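PaxB (Photorhabdus luminescens, PDB 6EK4) probably serves as one component of a two-component alpha-helical pore-forming toxin of the YaxAB type. Local coordinates at residues 81-84 with 85-88; 99-102 with 103-107; 233-237 with 238-242; 255-258 with 259-262. One frame throughout, in Å; residues are numbered along the deposited sequence.

The four contacts lie in series along a chain that is long and almost wholly helical. Interaction 1 sits in helix 80-90 and interaction 2 at the start of helix 101-141, from just before it. Their centres are about 13 Å apart, and they touch where I87 CG2 packs 4.1 Å from L104 O. Interaction 3 ends helix 217-237, and interaction 4 follows on helix 247-321. The centres of interactions 3 and 4 are about 16 Å apart. I237 CD1 and L257 CD1 join these two at 3.5 Å. The pairs, 1 with 2 and 3 with 4, lie on opposite sides of the chain's centre. Interactions 1 and 3 are about 115 Å apart between centres. Each pair therefore belongs to a different end of the elongated molecule.

Interaction 1: 81-84 with 85-88; sequences FLTL and TEID
L82 O takes two donors from the next turn. The hydroxyl T85 OG1 gives a hydrogen bond to L82 O at 2.5 Å, and it comes from above the carbonyl plane, 37° out of it. The backbone E86 N reaches the same L82 O at 3.2 Å and lies in that plane. Two directions of the oxygen are thus in use. The next bonds along run I87 N to T83 O at 2.8 Å and D88 N to L84 O at 2.9 Å. They are the i to i+4 bonds of an alpha helix, here the short helix 80-90, and the threonine hydroxyl adds an i to i-3 bond on its flank. T83 turns its own hydroxyl back to D79 O. Outside these bonds, E86 crosses the L82 side chain. Its carbons stay extended beyond CG (chi2 179°), and E86 OE2 comes 3.5 Å from L82 CD2. T83 CG2 meets E86 OE1 at 3.9 Å. Both L82 and E86 are exposed. The buried side chains are L84 and I87, and both pack on R108 of helix 101-141. L84 also touches H111 there and Q326 of helix 326-348. T85 touches Q326 as well.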
loop_
_atom_site.group_PDB
_atom_site.type_symbol
_atom_site.label_atom_id
_atom_site.label_comp_id
_atom_site.label_asym_id
_atom_site.label_seq_id
_atom_site.Cartn_x
_atom_site.Cartn_y
_atom_site.Cartn_z
ATOM N N PHE A 81 45.014 20.215 -19.619
ATOM C CA PHE A 81 45.052 18.746 -19.639
ATOM C C PHE A 81 46.070 18.193 -20.638
ATOM O O PHE A 81 46.809 17.259 -20.321
ATOM C CB PHE A 81 43.665 18.162 -19.936
ATOM C CG PHE A 81 42.806 17.997 -18.715
ATOM C CD1 PHE A 81 43.035 16.952 -17.831
ATOM C CD2 PHE A 81 41.771 18.883 -18.447
ATOM C CE1 PHE A 81 42.249 16.791 -16.703
ATOM C CE2 PHE A 81 40.981 18.727 -17.320
ATOM C CZ PHE A 81 41.221 17.681 -16.447
ATOM N N LEU A 82 46.109 18.776 -21.833
ATOM C CA LEU A 82 47.010 18.315 -22.890
ATOM C C LEU A 82 48.405 18.923 -22.727
ATOM O O LEU A 82 49.409 18.219 -22.845
ATOM C CB LEU A 82 46.441 18.660 -24.274
ATOM C CG LEU A 82 46.708 17.661 -25.408
ATOM C CD1 LEU A 82 46.126 18.186 -26.713
ATOM C CD2 LEU A 82 48.190 17.353 -25.573
ATOM N N THR A 83 48.463 20.224 -22.453
ATOM C CA THR A 83 49.741 20.940 -22.390
ATOM C C THR A 83 50.602 20.581 -21.172
ATOM O O THR A 83 51.817 20.773 -21.208
ATOM C CB THR A 83 49.540 22.468 -22.439
ATOM O OG1 THR A 83 48.572 22.859 -21.460
ATOM C CG2 THR A 83 49.062 22.900 -23.818
ATOM N N LEU A 84 49.988 20.070 -20.105
ATOM C CA LEU A 84 50.751 19.605 -18.938
ATOM C C LEU A 84 51.521 18.322 -19.251
ATOM O O LEU A 84 52.652 18.152 -18.793
ATOM C CB LEU A 84 49.847 19.393 -17.717
ATOM C CG LEU A 84 49.455 20.644 -16.923
ATOM C CD1 LEU A 84 48.374 20.307 -15.904
ATOM C CD2 LEU A 84 50.662 21.265 -16.237
ATOM N N THR A 85 50.908 17.422 -20.021
ATOM C CA THR A 85 51.604 16.234 -20.524
ATOM C C THR A 85 52.739 16.633 -21.470
ATOM O O THR A 85 53.818 16.042 -21.433
ATOM C CB THR A 85 50.653 15.254 -21.257
ATOM O OG1 THR A 85 49.506 15.961 -21.746
ATOM C CG2 THR A 85 50.188 14.134 -20.331
ATOM N N GLU A 86 52.491 17.638 -22.307
ATOM C CA GLU A 86 53.508 18.156 -23.225
ATOM C C GLU A 86 54.638 18.880 -22.485
ATOM O O GLU A 86 55.788 18.847 -22.927
ATOM C CB GLU A 86 52.874 19.085 -24.264
ATOM C CG GLU A 86 51.956 18.367 -25.245
ATOM C CD GLU A 86 51.303 19.297 -26.253
ATOM O OE1 GLU A 86 51.269 20.524 -26.016
ATOM O OE2 GLU A 86 50.813 18.797 -27.287
ATOM N N ILE A 87 54.311 19.533 -21.369
ATOM C CA ILE A 87 55.323 20.167 -20.519
ATOM C C ILE A 87 56.185 19.103 -19.843
ATOM O O ILE A 87 57.408 19.129 -19.960
ATOM C CB ILE A 87 54.689 21.099 -19.457
ATOM C CG1 ILE A 87 54.299 22.437 -20.096
ATOM C CG2 ILE A 87 55.650 21.355 -18.298
ATOM C CD1 ILE A 87 53.333 23.262 -19.271
ATOM N N ASP A 88 55.539 18.167 -19.151
ATOM C CA ASP A 88 56.242 17.139 -18.375
ATOM C C ASP A 88 57.095 16.201 -19.233
ATOM O O ASP A 88 58.128 15.715 -18.773
ATOM C CB ASP A 88 55.251 16.313 -17.545
ATOM C CG ASP A 88 54.579 17.124 -16.444
ATOM O OD1 ASP A 88 55.066 18.227 -16.114
ATOM O OD2 ASP A 88 53.557 16.651 -15.904
#

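Interaction 2: 99-102 with 103-107; sequences ETRN and TLLEA
L104 lies alongside T100, one turn earlier, with both side chains pointing the same way. L104 CB sits 3.3 Å from T100 O. L104 CG is just as near, at 3.2 Å from T100 O. The L104 CD1 methyl then reaches past the carbonyl to the T100 CG2 methyl at 3.4 Å. In T100, chi1 of -55° puts OG1 beside the backbone N and CG2 opposite it, which brings the methyl to the leucine. The backbones are joined too, by a hydrogen bond from L104 N to T100 O at 2.9 Å. This is the opening of the long helix 101-141, where the first i to i+4 bonds form. L105 N follows with a bond to R101 O, and the L105 CD1 methyl lies near that same R101 O. A weaker bond runs from E106 N to N102 O. T103 OG1 reaches four residues back to E99 O and hydrogen-bonds to it at 2.7 Å, from 55° above the carbonyl plane. It has a weak second partner in D98 O. R101, L104 and L105 all touch L91 of the preceding loop.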
loop_
_atom_site.group_PDB
_atom_site.type_symbol
_atom_site.label_atom_id
_atom_site.label_comp_id
_atom_site.label_asym_id
_atom_site.label_seq_id
_atom_site.Cartn_x
_atom_site.Cartn_y
_atom_site.Cartn_z
ATOM N N GLU A 99 66.377 29.406 -18.961
ATOM C CA GLU A 99 65.511 29.846 -20.061
ATOM C C GLU A 99 64.317 28.916 -20.286
ATOM O O GLU A 99 63.196 29.385 -20.487
ATOM C CB GLU A 99 66.309 29.992 -21.367
ATOM C CG GLU A 99 66.935 31.366 -21.575
ATOM C CD GLU A 99 67.970 31.724 -20.522
ATOM O OE1 GLU A 99 67.979 32.889 -20.071
ATOM O OE2 GLU A 99 68.776 30.846 -20.144
ATOM N N THR A 100 64.562 27.608 -20.248
ATOM C CA THR A 100 63.530 26.614 -20.546
ATOM C C THR A 100 62.956 25.974 -19.281
ATOM O O THR A 100 61.741 25.977 -19.079
ATOM C CB THR A 100 64.080 25.502 -21.465
ATOM O OG1 THR A 100 64.642 26.089 -22.646
ATOM C CG2 THR A 100 62.977 24.525 -21.866
ATOM N N ARG A 101 63.830 25.434 -18.434
ATOM C CA ARG A 101 63.397 24.621 -17.294
ATOM C C ARG A 101 62.664 25.441 -16.229
ATOM O O ARG A 101 61.590 25.046 -15.774
ATOM C CB ARG A 101 64.584 23.875 -16.672
ATOM C CG ARG A 101 64.191 22.591 -15.957
ATOM C CD ARG A 101 65.405 21.790 -15.510
ATOM N NE ARG A 101 65.113 20.358 -15.428
ATOM C CZ ARG A 101 65.090 19.520 -16.466
ATOM N NH1 ARG A 101 64.812 18.236 -16.268
ATOM N NH2 ARG A 101 65.336 19.949 -17.701
ATOM N N ASN A 102 63.238 26.579 -15.841
ATOM C CA ASN A 102 62.617 27.455 -14.841
ATOM C C ASN A 102 61.304 28.068 -15.337
ATOM O O ASN A 102 60.353 28.216 -14.567
ATOM C CB ASN A 102 63.587 28.564 -14.417
ATOM C CG ASN A 102 63.057 29.403 -13.265
ATOM O OD1 ASN A 102 62.223 30.289 -13.460
ATOM N ND2 ASN A 102 63.551 29.138 -12.062
ATOM N N THR A 103 61.262 28.418 -16.620
ATOM C CA THR A 103 60.080 29.040 -17.219
ATOM C C THR A 103 58.931 28.038 -17.364
ATOM O O THR A 103 57.782 28.364 -17.063
ATOM C CB THR A 103 60.404 29.649 -18.599
ATOM O OG1 THR A 103 61.664 30.330 -18.541
ATOM C CG2 THR A 103 59.321 30.634 -19.028
ATOM N N LEU A 104 59.247 26.829 -17.822
ATOM C CA LEU A 104 58.243 25.770 -17.988
ATOM C C LEU A 104 57.631 25.330 -16.654
ATOM O O LEU A 104 56.453 24.974 -16.603
ATOM C CB LEU A 104 58.837 24.555 -18.715
ATOM C CG LEU A 104 59.065 24.696 -20.225
ATOM C CD1 LEU A 104 59.905 23.539 -20.747
ATOM C CD2 LEU A 104 57.748 24.786 -20.982
ATOM N N LEU A 105 58.431 25.346 -15.589
ATOM C CA LEU A 105 57.924 25.062 -14.241
ATOM C C LEU A 105 56.892 26.102 -13.807
ATOM O O LEU A 105 55.861 25.755 -13.228
ATOM C CB LEU A 105 59.062 24.997 -13.209
ATOM C CG LEU A 105 59.498 23.597 -12.763
ATOM C CD1 LEU A 105 60.296 22.890 -13.845
ATOM C CD2 LEU A 105 60.309 23.676 -11.478
ATOM N N GLU A 106 57.175 27.372 -14.090
ATOM C CA GLU A 106 56.267 28.465 -13.738
ATOM C C GLU A 106 54.994 28.445 -14.590
ATOM O O GLU A 106 53.945 28.931 -14.159
ATOM C CB GLU A 106 56.976 29.815 -13.874
ATOM C CG GLU A 106 56.269 30.957 -13.161
ATOM C CD GLU A 106 57.075 32.245 -13.146
ATOM O OE1 GLU A 106 58.230 32.248 -13.629
ATOM O OE2 GLU A 106 56.550 33.261 -12.644
ATOM N N ALA A 107 55.093 27.883 -15.793
ATOM C CA ALA A 107 53.935 27.704 -16.669
ATOM C C ALA A 107 53.029 26.579 -16.175
ATOM O O ALA A 107 51.805 26.700 -16.233
ATOM C CB ALA A 107 54.388 27.426 -18.095
#

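Interaction 3: 233-237 with 238-242; sequences IAKKI and LGNIS
N240's side-chain amide meets the aliphatic chain of K235. K235 CE lies over one face of the amide, 3.9 Å from N240 ND2. K235 CG is nearer the nitrogen, 3.6 Å from N240 ND2, and approaches from the same side. The lysine chain turns about its CG-CD bond (chi3 69°), and this carries CE over the amide. In N240 the first torsion places CG opposite the backbone N, which turns the amide back toward the helix end. Its oxygen is used by the chain that follows. N240 OD1 takes its main bond from K243 N. S242 N adds a hydrogen bond to N240 OD1 of 3.3 Å, from 38° above the amide plane and on the lysine side. The bond from S242 makes an Asx turn.

The backbone explains why N240 faces the helix. Helix 217-237 ends here, and N240 N bonds back to K235 O at 2.7 Å in a fairly straight line. This 6→1 bond and the positive phi of G239 (74°) are those of a Schellman motif, though the companion 5→2 bond is not seen. Positive phi is a conformation that glycine takes easily. One residue earlier on the acceptor side, L238 N keeps an ordinary helical bond to A234 O at 3.1 Å. L238 CG lies off the end of that carbonyl, 3.4 Å from A234 O. On helix 247-321, A234 touches L250 and A253, and L238 touches D252. A234 and L238 also meet L245 in the loop.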
loop_
_atom_site.group_PDB
_atom_site.type_symbol
_atom_site.label_atom_id
_atom_site.label_comp_id
_atom_site.label_asym_id
_atom_site.label_seq_id
_atom_site.Cartn_x
_atom_site.Cartn_y
_atom_site.Cartn_z
ATOM N N ILE A 233 -44.376 -27.035 16.564
ATOM C CA ILE A 233 -43.559 -25.822 16.528
ATOM C C ILE A 233 -44.328 -24.630 17.093
ATOM O O ILE A 233 -43.807 -23.893 17.929
ATOM C CB ILE A 233 -43.083 -25.503 15.091
ATOM C CG1 ILE A 233 -42.115 -26.589 14.603
ATOM C CG2 ILE A 233 -42.408 -24.137 15.031
ATOM C CD1 ILE A 233 -41.962 -26.646 13.098
ATOM N N ALA A 234 -45.564 -24.451 16.633
ATOM C CA ALA A 234 -46.407 -23.340 17.079
ATOM C C ALA A 234 -46.657 -23.383 18.583
ATOM O O ALA A 234 -46.605 -22.354 19.254
ATOM C CB ALA A 234 -47.730 -23.345 16.326
ATOM N N LYS A 235 -46.930 -24.577 19.105
ATOM C CA LYS A 235 -47.156 -24.765 20.539
ATOM C C LYS A 235 -45.932 -24.373 21.369
ATOM O O LYS A 235 -46.069 -23.764 22.430
ATOM C CB LYS A 235 -47.551 -26.217 20.835
ATOM C CG LYS A 235 -48.983 -26.557 20.450
ATOM C CD LYS A 235 -49.271 -28.047 20.561
ATOM C CE LYS A 235 -49.283 -28.522 22.007
ATOM N NZ LYS A 235 -49.679 -29.952 22.120
ATOM N N LYS A 236 -44.744 -24.716 20.876
ATOM C CA LYS A 236 -43.489 -24.397 21.562
ATOM C C LYS A 236 -43.216 -22.890 21.591
ATOM O O LYS A 236 -42.656 -22.375 22.559
ATOM C CB LYS A 236 -42.322 -25.130 20.891
ATOM C CG LYS A 236 -41.006 -25.056 21.653
ATOM C CD LYS A 236 -39.988 -26.033 21.084
ATOM C CE LYS A 236 -38.655 -25.952 21.812
ATOM N NZ LYS A 236 -37.923 -24.682 21.542
ATOM N N ILE A 237 -43.618 -22.194 20.529
ATOM C CA ILE A 237 -43.431 -20.744 20.419
ATOM C C ILE A 237 -44.373 -19.984 21.360
ATOM O O ILE A 237 -43.969 -19.003 21.987
ATOM C CB ILE A 237 -43.646 -20.264 18.964
ATOM C CG1 ILE A 237 -42.569 -20.851 18.046
ATOM C CG2 ILE A 237 -43.625 -18.742 18.879
ATOM C CD1 ILE A 237 -42.990 -20.942 16.595
ATOM N N LEU A 238 -45.619 -20.443 21.457
ATOM C CA LEU A 238 -46.627 -19.795 22.302
ATOM C C LEU A 238 -46.570 -20.240 23.767
ATOM O O LEU A 238 -47.346 -19.753 24.592
ATOM C CB LEU A 238 -48.031 -20.062 21.750
ATOM C CG LEU A 238 -48.294 -19.613 20.312
ATOM C CD1 LEU A 238 -49.630 -20.154 19.831
ATOM C CD2 LEU A 238 -48.255 -18.097 20.191
ATOM N N GLY A 239 -45.662 -21.160 24.088
ATOM C CA GLY A 239 -45.527 -21.675 25.448
ATOM C C GLY A 239 -46.654 -22.619 25.829
ATOM O O GLY A 239 -47.090 -22.640 26.982
ATOM N N ASN A 240 -47.118 -23.403 24.857
ATOM C CA ASN A 240 -48.209 -24.352 25.061
ATOM C C ASN A 240 -47.669 -25.770 25.249
ATOM O O ASN A 240 -47.229 -26.409 24.294
ATOM C CB ASN A 240 -49.182 -24.300 23.874
ATOM C CG ASN A 240 -50.432 -25.140 24.094
ATOM O OD1 ASN A 240 -50.702 -25.614 25.199
ATOM N ND2 ASN A 240 -51.209 -25.322 23.031
ATOM N N ILE A 241 -47.707 -26.248 26.490
ATOM C CA ILE A 241 -47.271 -27.607 26.829
ATOM C C ILE A 241 -48.408 -28.389 27.494
ATOM O O ILE A 241 -48.170 -29.376 28.195
ATOM C CB ILE A 241 -46.012 -27.594 27.735
ATOM C CG1 ILE A 241 -46.260 -26.840 29.056
ATOM C CG2 ILE A 241 -44.838 -26.972 26.995
ATOM C CD1 ILE A 241 -46.623 -27.719 30.237
ATOM N N SER A 242 -49.643 -27.963 27.235
ATOM C CA SER A 242 -50.810 -28.458 27.965
ATOM C C SER A 242 -52.046 -28.617 27.081
ATOM O O SER A 242 -52.583 -29.717 26.948
ATOM C CB SER A 242 -51.125 -27.505 29.121
ATOM O OG SER A 242 -51.228 -26.165 28.664
#

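Interaction 4: 255-258 with 259-262; sequences AKLD and ERIN
R260 bends back beside the preceding turn, toward L257. Its chain turns about the CG-CD bond (chi3 -56°), and R260 NH2 comes 4.4 Å from L257 CD1. The guanidinium is set obliquely to that methyl, and at this distance the approach is loose. K256 runs almost straight and keeps its charge apart. I261 CG1 lies 3.3 Å from L257 O, the carbonyl that also receives I261 N at 2.8 Å. That bond is nearly straight onto the oxygen. L257, R260 and I261 all touch helix 149-193: L257 at D180, R260 at L177, and I261 at K174 and L177. E259 is extended and exposed, and its CB rests near A255 O, which accepts E259 N at 3.1 Å. This bond and those from R260 N to K256 O and N262 N to D258 O are the regular i to i+4 bonds of helix 247-321. D258 OD1 reaches R181 of helix 149-193, and OD2 has R254 as a long, weak ion partner. L257, R260 and I261 thus pack on helix 149-193 and D258 pairs with R181 there in a salt bridge, while K256 NZ and R260 NH2 keep their like charges 6.8 Å apart, which probably limits their repulsion.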
loop_
_atom_site.group_PDB
_atom_site.type_symbol
_atom_site.label_atom_id
_atom_site.label_comp_id
_atom_site.label_asym_id
_atom_site.label_seq_id
_atom_site.Cartn_x
_atom_site.Cartn_y
_atom_site.Cartn_z
ATOM N N ALA A 255 -46.865 -15.182 13.049
ATOM C CA ALA A 255 -46.666 -13.734 13.119
ATOM C C ALA A 255 -45.459 -13.351 13.976
ATOM O O ALA A 255 -44.769 -12.378 13.674
ATOM C CB ALA A 255 -47.920 -13.051 13.645
ATOM N N LYS A 256 -45.209 -14.116 15.039
ATOM C CA LYS A 256 -44.041 -13.895 15.896
ATOM C C LYS A 256 -42.734 -14.268 15.194
ATOM O O LYS A 256 -41.715 -13.602 15.383
ATOM C CB LYS A 256 -44.172 -14.672 17.210
ATOM C CG LYS A 256 -45.173 -14.070 18.182
ATOM C CD LYS A 256 -45.108 -14.749 19.541
ATOM C CE LYS A 256 -46.070 -14.107 20.528
ATOM N NZ LYS A 256 -46.096 -14.830 21.830
ATOM N N LEU A 257 -42.768 -15.332 14.393
ATOM C CA LEU A 257 -41.601 -15.749 13.606
ATOM C C LEU A 257 -41.271 -14.740 12.507
ATOM O O LEU A 257 -40.106 -14.387 12.321
ATOM C CB LEU A 257 -41.809 -17.146 13.004
ATOM C CG LEU A 257 -41.222 -18.338 13.773
ATOM C CD1 LEU A 257 -41.355 -18.191 15.284
ATOM C CD2 LEU A 257 -41.874 -19.629 13.300
ATOM N N ASP A 258 -42.293 -14.279 11.787
ATOM C CA ASP A 258 -42.115 -13.236 10.770
ATOM C C ASP A 258 -41.521 -11.959 11.368
ATOM O O ASP A 258 -40.699 -11.297 10.734
ATOM C CB ASP A 258 -43.446 -12.913 10.075
ATOM C CG ASP A 258 -43.817 -13.930 9.007
ATOM O OD1 ASP A 258 -42.941 -14.298 8.197
ATOM O OD2 ASP A 258 -44.994 -14.346 8.963
ATOM N N GLU A 259 -41.942 -11.624 12.587
ATOM C CA GLU A 259 -41.418 -10.458 13.302
ATOM C C GLU A 259 -39.954 -10.648 13.700
ATOM O O GLU A 259 -39.174 -9.694 13.665
ATOM C CB GLU A 259 -42.264 -10.172 14.549
ATOM C CG GLU A 259 -41.815 -8.954 15.348
ATOM C CD GLU A 259 -42.713 -8.655 16.537
ATOM O OE1 GLU A 259 -42.226 -8.022 17.498
ATOM O OE2 GLU A 259 -43.901 -9.047 16.520
ATOM N N ARG A 260 -39.589 -11.871 14.078
ATOM C CA ARG A 260 -38.224 -12.168 14.516
ATOM C C ARG A 260 -37.280 -12.306 13.320
ATOM O O ARG A 260 -36.131 -11.867 13.384
ATOM C CB ARG A 260 -38.188 -13.433 15.382
ATOM C CG ARG A 260 -37.236 -13.334 16.566
ATOM C CD ARG A 260 -37.223 -14.599 17.417
ATOM N NE ARG A 260 -38.551 -14.976 17.907
ATOM C CZ ARG A 260 -38.800 -16.041 18.669
ATOM N NH1 ARG A 260 -37.816 -16.849 19.055
ATOM N NH2 ARG A 260 -40.047 -16.299 19.056
ATOM N N ILE A 261 -37.765 -12.911 12.236
ATOM C CA ILE A 261 -36.988 -13.033 10.996
ATOM C C ILE A 261 -36.729 -11.655 10.385
ATOM O O ILE A 261 -35.615 -11.367 9.944
ATOM C CB ILE A 261 -37.688 -13.949 9.965
ATOM C CG1 ILE A 261 -37.653 -15.402 10.446
ATOM C CG2 ILE A 261 -37.019 -13.849 8.597
ATOM C CD1 ILE A 261 -38.531 -16.342 9.650
ATOM N N ASN A 262 -37.763 -10.817 10.359
ATOM C CA ASN A 262 -37.631 -9.438 9.893
ATOM C C ASN A 262 -36.638 -8.644 10.740
ATOM O O ASN A 262 -35.868 -7.844 10.211
ATOM C CB ASN A 262 -38.994 -8.738 9.893
ATOM C CG ASN A 262 -38.909 -7.288 9.449
ATOM O OD1 ASN A 262 -38.319 -6.977 8.412
ATOM N ND2 ASN A 262 -39.497 -6.391 10.236
#